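Local structure of transcriptional regulator, IclR family (Alicyclobacillus acidocaldarius subsp. acidocaldarius, 5TJJ) at residues Ala12-Val17 with Arg50-Glu55; Leu18-Leu21 with Lys25-Gln28; Phe57-Pro62 with Arg66-Pro71. The protein probably binds DNA and regulates transcription through an N-terminal winged helix-turn-helix domain. All coordinates share one frame; numbering follows the deposited sequence.

Contact 1 (Ala12-Val17 with Arg50-Glu55); sequences ALAARV and RTLERE
Leu52 reaches across from the end of helix 42-54 and sets its two methyl groups against two neighbours on one side of helix 9-21. CD2 rests against CB of Ala14 at 4.0 Å, while CD1 meets CG1 of Val17 at 4.2 Å, so the forked end of the leucine spans one turn of the opposing helix. The touch is purely apolar and light, burying about 105 Å² in all. CA of Ala14 lies 7.6 Å from CA of Leu52, a spacing consistent with the small side chain of the alanine. Both Ala14 and Val17 send their CB atoms toward the facing helix. In Val17, CG1 lies opposite the backbone N (chi1 163°), which brings this branch to the leucine; the two side chains cross obliquely. Leu52 in turn holds CG away from its own carbonyl carbon (chi1 -64°), and CD1 continues the extended chain toward Val17, leaving CD2 to meet Ala14.

A second shell fixes these three residues. Ala14 also packs on Val48 and Val17 on Leu49, both one turn or so earlier on helix 42-54, and Leu38 of helix 31-38 covers Val17 as well. Leu52 is further covered by Val11 of the second subunit. The contact thus belongs to the core of the helix-turn-helix domain, where helix 9-21 packs against helix 42-54, with helix 31-38 beside Val17 and strand 58-61 meeting Leu52 through Val58.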
loop_
_atom_site.group_PDB
_atom_site.type_symbol
_atom_site.label_atom_id
_atom_site.label_comp_id
_atom_site.label_asym_id
_atom_site.label_seq_id
_atom_site.Cartn_x
_atom_site.Cartn_y
_atom_site.Cartn_z
ATOM N N ALA A 12 -1.981 -3.702 -18.863
ATOM C CA ALA A 12 -3.060 -2.733 -18.587
ATOM C C ALA A 12 -4.314 -3.413 -18.059
ATOM O O ALA A 12 -4.989 -2.870 -17.208
ATOM C CB ALA A 12 -3.395 -1.919 -19.836
ATOM N N LEU A 13 -4.618 -4.609 -18.571
ATOM C CA LEU A 13 -5.809 -5.372 -18.154
ATOM C C LEU A 13 -5.570 -5.991 -16.772
ATOM O O LEU A 13 -6.455 -6.007 -15.932
ATOM C CB LEU A 13 -6.157 -6.451 -19.196
ATOM C CG LEU A 13 -7.325 -7.402 -18.871
ATOM C CD1 LEU A 13 -8.636 -6.645 -18.803
ATOM C CD2 LEU A 13 -7.410 -8.538 -19.883
ATOM N N ALA A 14 -4.368 -6.506 -16.541
ATOM C CA ALA A 14 -3.998 -7.000 -15.211
ATOM C C ALA A 14 -4.266 -5.917 -14.155
ATOM O O ALA A 14 -4.912 -6.179 -13.155
ATOM C CB ALA A 14 -2.542 -7.446 -15.182
ATOM N N ALA A 15 -3.819 -4.695 -14.437
ATOM C CA ALA A 15 -4.031 -3.571 -13.539
ATOM C C ALA A 15 -5.507 -3.273 -13.324
ATOM O O ALA A 15 -5.914 -3.031 -12.191
ATOM C CB ALA A 15 -3.328 -2.341 -14.063
ATOM N N ARG A 16 -6.301 -3.284 -14.398
ATOM C CA ARG A 16 -7.749 -3.046 -14.284
ATOM C C ARG A 16 -8.435 -4.146 -13.448
ATOM O O ARG A 16 -9.337 -3.874 -12.663
ATOM C CB ARG A 16 -8.428 -2.952 -15.668
ATOM C CG ARG A 16 -8.152 -1.685 -16.464
ATOM C CD ARG A 16 -8.846 -1.760 -17.828
ATOM N NE ARG A 16 -10.288 -1.491 -17.720
ATOM C CZ ARG A 16 -11.252 -1.924 -18.548
ATOM N NH1 ARG A 16 -10.967 -2.687 -19.587
ATOM N NH2 ARG A 16 -12.521 -1.597 -18.326
ATOM N N VAL A 17 -8.006 -5.392 -13.637
ATOM C CA VAL A 17 -8.522 -6.517 -12.876
ATOM C C VAL A 17 -8.264 -6.295 -11.389
ATOM O O VAL A 17 -9.178 -6.446 -10.578
ATOM C CB VAL A 17 -7.907 -7.836 -13.384
ATOM C CG1 VAL A 17 -8.071 -8.979 -12.381
ATOM C CG2 VAL A 17 -8.549 -8.205 -14.712
ATOM N N ARG A 50 -5.366 -16.223 -14.345
ATOM C CA ARG A 50 -4.581 -17.396 -13.987
ATOM C C ARG A 50 -3.064 -17.062 -13.911
ATOM O O ARG A 50 -2.344 -17.630 -13.103
ATOM C CB ARG A 50 -4.873 -18.570 -14.943
ATOM C CG ARG A 50 -6.133 -19.374 -14.579
ATOM C CD ARG A 50 -6.482 -20.406 -15.665
ATOM N NE ARG A 50 -7.146 -21.656 -15.217
ATOM C CZ ARG A 50 -6.636 -22.902 -15.267
ATOM N NH1 ARG A 50 -5.402 -23.134 -15.724
ATOM N NH2 ARG A 50 -7.366 -23.937 -14.841
ATOM N N THR A 51 -2.594 -16.131 -14.737
ATOM C CA THR A 51 -1.194 -15.699 -14.694
ATOM C C THR A 51 -0.922 -14.957 -13.385
ATOM O O THR A 51 0.076 -15.246 -12.710
ATOM C CB THR A 51 -0.848 -14.821 -15.908
ATOM O OG1 THR A 51 -1.189 -15.536 -17.089
ATOM C CG2 THR A 51 0.619 -14.485 -15.961
ATOM N N LEU A 52 -1.829 -14.053 -13.015
ATOM C CA LEU A 52 -1.762 -13.350 -11.726
ATOM C C LEU A 52 -1.821 -14.303 -10.529
ATOM O O LEU A 52 -1.094 -14.129 -9.556
ATOM C CB LEU A 52 -2.885 -12.290 -11.607
ATOM C CG LEU A 52 -2.876 -11.096 -12.577
ATOM C CD1 LEU A 52 -4.117 -10.239 -12.425
ATOM C CD2 LEU A 52 -1.655 -10.224 -12.415
ATOM N N GLU A 53 -2.686 -15.307 -10.612
ATOM C CA GLU A 53 -2.817 -16.329 -9.573
ATOM C C GLU A 53 -1.530 -17.126 -9.363
ATOM O O GLU A 53 -1.192 -17.488 -8.238
ATOM C CB GLU A 53 -3.962 -17.295 -9.909
ATOM C CG GLU A 53 -4.516 -18.023 -8.692
ATOM C CD GLU A 53 -5.123 -19.389 -9.011
ATOM O OE1 GLU A 53 -4.702 -20.368 -8.352
ATOM O OE2 GLU A 53 -6.024 -19.486 -9.896
ATOM N N ARG A 54 -0.808 -17.371 -10.448
ATOM C CA ARG A 54 0.423 -18.147 -10.407
ATOM C C ARG A 54 1.495 -17.375 -9.603
ATOM O O ARG A 54 2.263 -17.971 -8.849
ATOM C CB ARG A 54 0.855 -18.515 -11.845
ATOM C CG ARG A 54 1.867 -19.630 -11.977
ATOM C CD ARG A 54 3.294 -19.082 -12.111
ATOM N NE ARG A 54 4.351 -20.111 -12.226
ATOM C CZ ARG A 54 4.844 -20.841 -11.220
ATOM N NH1 ARG A 54 4.365 -20.705 -9.976
ATOM N NH2 ARG A 54 5.818 -21.732 -11.463
ATOM N N GLU A 55 1.495 -16.052 -9.718
ATOM C CA GLU A 55 2.424 -15.193 -8.987
ATOM C C GLU A 55 1.888 -14.761 -7.613
ATOM O O GLU A 55 2.567 -13.997 -6.929
ATOM C CB GLU A 55 2.769 -13.943 -9.823
ATOM C CG GLU A 55 3.229 -14.195 -11.273
ATOM C CD GLU A 55 4.729 -14.514 -11.439
ATOM O OE1 GLU A 55 5.469 -14.663 -10.416
ATOM O OE2 GLU A 55 5.177 -14.607 -12.624
#

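Contact 2 (Leu18-Leu21 with Lys25-Gln28); sequences LKLL and KYRQ
The Tyr26 ring receives Leu20 on one face: CD1 stands 4.1 Å from the ring centroid and 22° off the ring normal, a CH-pi contact displaced toward the CG-CD2 side of the ring. At the rim, the phenol OH is hydrogen-bonded to Arg37 of helix 31-38. This is the loop that leads from helix 9-21, the first helix of the winged helix-turn-helix domain, to the short strand 29-30, and Tyr26 lies back against the helix that the loop leaves. Leu20 CG lies opposite its backbone N (chi1 -179°), which places CD1 over the ring, and the backbone joins in, with Leu20 O 3.5 Å from Tyr26 CB. With an alanine here CD1 and CG would be gone, and that face of Tyr26 would probably lose the apolar group that covers it.

The buried side chain of Leu21 brings CD2 to 3.2 Å from Tyr26 O and also packs on Leu69 and Ile34. Its carbonyl faces Arg27, whose CA lies 3.6 Å from Leu21 O in a nearly straight CA-H...O contact (165° at the hydrogen). The same oxygen accepts a bond from a water that also donates to Arg27 O, bridging the two backbones at 2.7 Å from Leu21 O and 2.5 Å from Arg27 O.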
loop_
_atom_site.group_PDB
_atom_site.type_symbol
_atom_site.label_atom_id
_atom_site.label_comp_id
_atom_site.label_asym_id
_atom_site.label_seq_id
_atom_site.Cartn_x
_atom_site.Cartn_y
_atom_site.Cartn_z
ATOM N N LEU A 18 -7.040 -5.900 -11.043
ATOM C CA LEU A 18 -6.693 -5.728 -9.645
ATOM C C LEU A 18 -7.386 -4.536 -9.023
ATOM O O LEU A 18 -7.804 -4.591 -7.858
ATOM C CB LEU A 18 -5.191 -5.624 -9.467
ATOM C CG LEU A 18 -4.417 -6.881 -9.872
ATOM C CD1 LEU A 18 -2.925 -6.584 -9.887
ATOM C CD2 LEU A 18 -4.720 -8.029 -8.921
ATOM N N LYS A 19 -7.529 -3.470 -9.791
ATOM C CA LYS A 19 -8.297 -2.314 -9.321
ATOM C C LYS A 19 -9.747 -2.659 -9.057
ATOM O O LYS A 19 -10.306 -2.167 -8.107
ATOM C CB LYS A 19 -8.193 -1.131 -10.279
ATOM C CG LYS A 19 -6.807 -0.526 -10.241
ATOM C CD LYS A 19 -6.534 0.517 -11.316
ATOM C CE LYS A 19 -5.034 0.772 -11.357
ATOM N NZ LYS A 19 -4.661 1.968 -12.150
ATOM N N LEU A 20 -10.335 -3.525 -9.875
ATOM C CA LEU A 20 -11.721 -3.957 -9.688
ATOM C C LEU A 20 -11.890 -4.818 -8.446
ATOM O O LEU A 20 -12.821 -4.603 -7.664
ATOM C CB LEU A 20 -12.222 -4.736 -10.907
ATOM C CG LEU A 20 -13.669 -5.211 -10.801
ATOM C CD1 LEU A 20 -14.632 -4.036 -10.889
ATOM C CD2 LEU A 20 -13.984 -6.216 -11.895
ATOM N N LEU A 21 -10.998 -5.786 -8.265
ATOM C CA LEU A 21 -11.065 -6.672 -7.094
ATOM C C LEU A 21 -10.812 -5.995 -5.746
ATOM O O LEU A 21 -11.018 -6.604 -4.709
ATOM C CB LEU A 21 -10.130 -7.870 -7.278
ATOM C CG LEU A 21 -10.545 -8.799 -8.442
ATOM C CD1 LEU A 21 -9.526 -9.908 -8.596
ATOM C CD2 LEU A 21 -11.948 -9.378 -8.242
ATOM N N LYS A 25 -17.474 -4.310 -3.233
ATOM C CA LYS A 25 -18.531 -4.998 -3.939
ATOM C C LYS A 25 -18.017 -6.188 -4.752
ATOM O O LYS A 25 -18.604 -7.256 -4.694
ATOM C CB LYS A 25 -19.303 -4.029 -4.836
ATOM C CG LYS A 25 -20.677 -4.543 -5.260
ATOM C CD LYS A 25 -21.579 -3.411 -5.752
ATOM C CE LYS A 25 -20.959 -2.669 -6.947
ATOM N NZ LYS A 25 -21.757 -1.499 -7.409
ATOM N N TYR A 26 -16.899 -6.016 -5.450
ATOM C CA TYR A 26 -16.341 -7.042 -6.331
ATOM C C TYR A 26 -15.196 -7.834 -5.702
ATOM O O TYR A 26 -14.415 -8.451 -6.424
ATOM C CB TYR A 26 -15.884 -6.379 -7.643
ATOM C CG TYR A 26 -17.016 -5.742 -8.400
ATOM C CD1 TYR A 26 -17.795 -6.484 -9.291
ATOM C CD2 TYR A 26 -17.343 -4.416 -8.196
ATOM C CE1 TYR A 26 -18.864 -5.907 -9.968
ATOM C CE2 TYR A 26 -18.398 -3.832 -8.861
ATOM C CZ TYR A 26 -19.154 -4.574 -9.746
ATOM O OH TYR A 26 -20.200 -3.947 -10.401
ATOM N N ARG A 27 -15.090 -7.842 -4.374
ATOM C CA ARG A 27 -13.933 -8.451 -3.702
ATOM C C ARG A 27 -13.770 -9.946 -3.892
ATOM O O ARG A 27 -12.646 -10.454 -3.861
ATOM C CB ARG A 27 -13.939 -8.156 -2.210
ATOM C CG ARG A 27 -15.062 -8.825 -1.444
ATOM C CD ARG A 27 -15.139 -8.323 -0.018
ATOM N NE ARG A 27 -16.480 -8.549 0.493
ATOM C CZ ARG A 27 -16.808 -9.101 1.655
ATOM N NH1 ARG A 27 -15.877 -9.481 2.535
ATOM N NH2 ARG A 27 -18.101 -9.248 1.941
ATOM N N GLN A 28 -14.898 -10.641 -4.019
ATOM C CA GLN A 28 -14.946 -12.052 -4.428
ATOM C C GLN A 28 -15.817 -12.139 -5.692
ATOM O O GLN A 28 -17.062 -12.143 -5.599
ATOM C CB GLN A 28 -15.515 -12.940 -3.311
ATOM C CG GLN A 28 -14.692 -12.966 -2.029
ATOM C CD GLN A 28 -13.397 -13.773 -2.108
ATOM O OE1 GLN A 28 -13.181 -14.597 -3.014
ATOM N NE2 GLN A 28 -12.519 -13.542 -1.131
HETATM O O HOH W 1 -10.665 -8.938 -3.419
#

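Contact 3 (Phe57-Pro62 with Arg66-Pro71); sequences FVSYDP and RYSLGP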
loop_
_atom_site.group_PDB
_atom_site.type_symbol
_atom_site.label_atom_id
_atom_site.label_comp_id
_atom_site.label_asym_id
_atom_site.label_seq_id
_atom_site.Cartn_x
_atom_site.Cartn_y
_atom_site.Cartn_z
ATOM N N PHE A 57 -0.619 -12.775 -6.917
ATOM C CA PHE A 57 -1.215 -11.442 -6.950
ATOM C C PHE A 57 -2.756 -11.509 -6.931
ATOM O O PHE A 57 -3.424 -10.520 -6.596
ATOM C CB PHE A 57 -0.780 -10.683 -8.204
ATOM C CG PHE A 57 0.635 -10.131 -8.164
ATOM C CD1 PHE A 57 1.629 -10.658 -7.347
ATOM C CD2 PHE A 57 0.994 -9.114 -9.041
ATOM C CE1 PHE A 57 2.932 -10.142 -7.380
ATOM C CE2 PHE A 57 2.296 -8.599 -9.074
ATOM C CZ PHE A 57 3.267 -9.107 -8.240
ATOM N N VAL A 58 -3.306 -12.673 -7.296
ATOM C CA VAL A 58 -4.743 -12.975 -7.215
ATOM C C VAL A 58 -4.896 -14.324 -6.529
ATOM O O VAL A 58 -3.997 -15.153 -6.611
ATOM C CB VAL A 58 -5.363 -12.996 -8.646
ATOM C CG1 VAL A 58 -6.654 -13.805 -8.711
ATOM C CG2 VAL A 58 -5.589 -11.564 -9.142
ATOM N N SER A 59 -6.011 -14.561 -5.845
ATOM C CA SER A 59 -6.356 -15.947 -5.462
ATOM C C SER A 59 -7.702 -16.367 -5.975
ATOM O O SER A 59 -8.529 -15.556 -6.361
ATOM C CB SER A 59 -6.235 -16.210 -3.955
ATOM O OG SER A 59 -6.484 -15.052 -3.203
ATOM N N TYR A 60 -7.886 -17.677 -5.989
ATOM C CA TYR A 60 -9.091 -18.309 -6.506
ATOM C C TYR A 60 -9.584 -19.278 -5.424
ATOM O O TYR A 60 -8.797 -19.956 -4.774
ATOM C CB TYR A 60 -8.752 -19.013 -7.826
ATOM C CG TYR A 60 -9.885 -19.781 -8.470
ATOM C CD1 TYR A 60 -10.948 -19.109 -9.073
ATOM C CD2 TYR A 60 -9.883 -21.179 -8.513
ATOM C CE1 TYR A 60 -11.979 -19.788 -9.685
ATOM C CE2 TYR A 60 -10.920 -21.868 -9.123
ATOM C CZ TYR A 60 -11.968 -21.165 -9.708
ATOM O OH TYR A 60 -13.034 -21.827 -10.311
ATOM N N ASP A 61 -10.885 -19.303 -5.210
ATOM C CA ASP A 61 -11.497 -20.209 -4.278
ATOM C C ASP A 61 -12.225 -21.255 -5.150
ATOM O O ASP A 61 -13.219 -20.925 -5.801
ATOM C CB ASP A 61 -12.446 -19.424 -3.372
ATOM C CG ASP A 61 -13.282 -20.309 -2.481
ATOM O OD1 ASP A 61 -13.075 -21.541 -2.442
ATOM O OD2 ASP A 61 -14.166 -19.756 -1.810
ATOM N N PRO A 62 -11.734 -22.510 -5.176
ATOM C CA PRO A 62 -12.385 -23.520 -6.041
ATOM C C PRO A 62 -13.839 -23.856 -5.699
ATOM O O PRO A 62 -14.539 -24.344 -6.574
ATOM C CB PRO A 62 -11.508 -24.776 -5.877
ATOM C CG PRO A 62 -10.249 -24.310 -5.225
ATOM C CD PRO A 62 -10.592 -23.078 -4.434
ATOM N N ARG A 66 -14.651 -17.947 -7.260
ATOM C CA ARG A 66 -14.460 -16.497 -7.179
ATOM C C ARG A 66 -13.002 -16.145 -6.962
ATOM O O ARG A 66 -12.279 -16.848 -6.247
ATOM C CB ARG A 66 -15.287 -15.901 -6.055
ATOM C CG ARG A 66 -16.757 -15.851 -6.386
ATOM C CD ARG A 66 -17.652 -15.668 -5.171
ATOM N NE ARG A 66 -19.057 -15.767 -5.572
ATOM C CZ ARG A 66 -19.772 -14.796 -6.143
ATOM N NH1 ARG A 66 -19.240 -13.597 -6.378
ATOM N NH2 ARG A 66 -21.030 -15.022 -6.479
ATOM N N TYR A 67 -12.599 -15.039 -7.598
ATOM C CA TYR A 67 -11.254 -14.505 -7.533
ATOM C C TYR A 67 -11.230 -13.304 -6.593
ATOM O O TYR A 67 -12.232 -12.592 -6.425
ATOM C CB TYR A 67 -10.775 -14.058 -8.932
ATOM C CG TYR A 67 -10.667 -15.173 -9.964
ATOM C CD1 TYR A 67 -9.475 -15.879 -10.145
ATOM C CD2 TYR A 67 -11.756 -15.525 -10.763
ATOM C CE1 TYR A 67 -9.372 -16.895 -11.101
ATOM C CE2 TYR A 67 -11.662 -16.547 -11.702
ATOM C CZ TYR A 67 -10.467 -17.228 -11.876
ATOM O OH TYR A 67 -10.381 -18.252 -12.810
ATOM N N SER A 68 -10.063 -13.062 -6.009
ATOM C CA SER A 68 -9.886 -11.978 -5.071
ATOM C C SER A 68 -8.451 -11.544 -5.074
ATOM O O SER A 68 -7.582 -12.265 -5.597
ATOM C CB SER A 68 -10.262 -12.436 -3.668
ATOM O OG SER A 68 -9.581 -13.639 -3.363
ATOM N N LEU A 69 -8.215 -10.363 -4.502
ATOM C CA LEU A 69 -6.847 -9.872 -4.327
ATOM C C LEU A 69 -5.980 -10.879 -3.583
ATOM O O LEU A 69 -6.335 -11.316 -2.502
ATOM C CB LEU A 69 -6.827 -8.545 -3.584
ATOM C CG LEU A 69 -7.405 -7.346 -4.348
ATOM C CD1 LEU A 69 -7.196 -6.060 -3.570
ATOM C CD2 LEU A 69 -6.795 -7.209 -5.738
ATOM N N GLY A 70 -4.842 -11.237 -4.179
ATOM C CA GLY A 70 -3.922 -12.203 -3.587
ATOM C C GLY A 70 -2.977 -11.595 -2.552
ATOM O O GLY A 70 -2.807 -10.374 -2.512
ATOM N N PRO A 71 -2.317 -12.445 -1.750
ATOM C CA PRO A 71 -1.527 -11.957 -0.619
ATOM C C PRO A 71 -0.187 -11.270 -0.927
ATOM O O PRO A 71 0.324 -10.565 -0.068
ATOM C CB PRO A 71 -1.300 -13.219 0.218
ATOM C CG PRO A 71 -1.342 -14.360 -0.766
ATOM C CD PRO A 71 -2.271 -13.915 -1.866
#
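Ser59 N donates to Ser68 O at 2.8 Å, a nearly straight bond (164° at the hydrogen), and the return bond from Ser68 N to Ser59 O measures 2.9 Å. Both carbonyls take a further CA-H...O contact: Ser68 O from Val58 CA, and Ser59 O from Tyr67 CA at 3.1 Å. The two serine hydroxyls lie on the same face of the sheet, joined by a weak bond. Asp61 N also donates to Arg66 O nearer the turn, and at the other end of the pairing Gly70 N binds Phe57 O from above the carbonyl plane.

On the other face, Tyr60 and Tyr67 form an oblique pair with centroids 4.7 Å apart and planes at 41°. Tyr60 CD1 sits over one face of the Tyr67 ring, 3.4 Å from Tyr67 CE1, and Val58 CG1 meets the edge of that ring at Tyr67 CD1 (3.8 Å). Tyr60 CG lies opposite its backbone N (chi1 177°), which brings CD1 over the Tyr67 ring; its OH bonds to Arg65. Tyr67 also packs on Leu46 and Leu49 of helix 42-54. This antiparallel hairpin following that helix is the wing of a winged helix-turn-helix domain.

From the N terminus, helix 9-21 enters contact 1 with residues 12-17 and contact 2 with residues 18-21. Contact 2 closes first, over the short turn to residues 25-28, and it lies wholly within the much longer loop that contact 1 closes when the chain returns in helix 42-54. Contact 3 follows in series, pairing strands 58-61 and 66-69 across the short connection 63-65. The three meet in space: Leu52 CD1 touches Leu18 CD2, Leu52 O probably accepts a bond from Phe57 N, and Gln28 O probably accepts one from Arg66 NH1. Together they tie the first helix, its following turn, helix 42-54 and the hairpin into one domain, beside the second subunit.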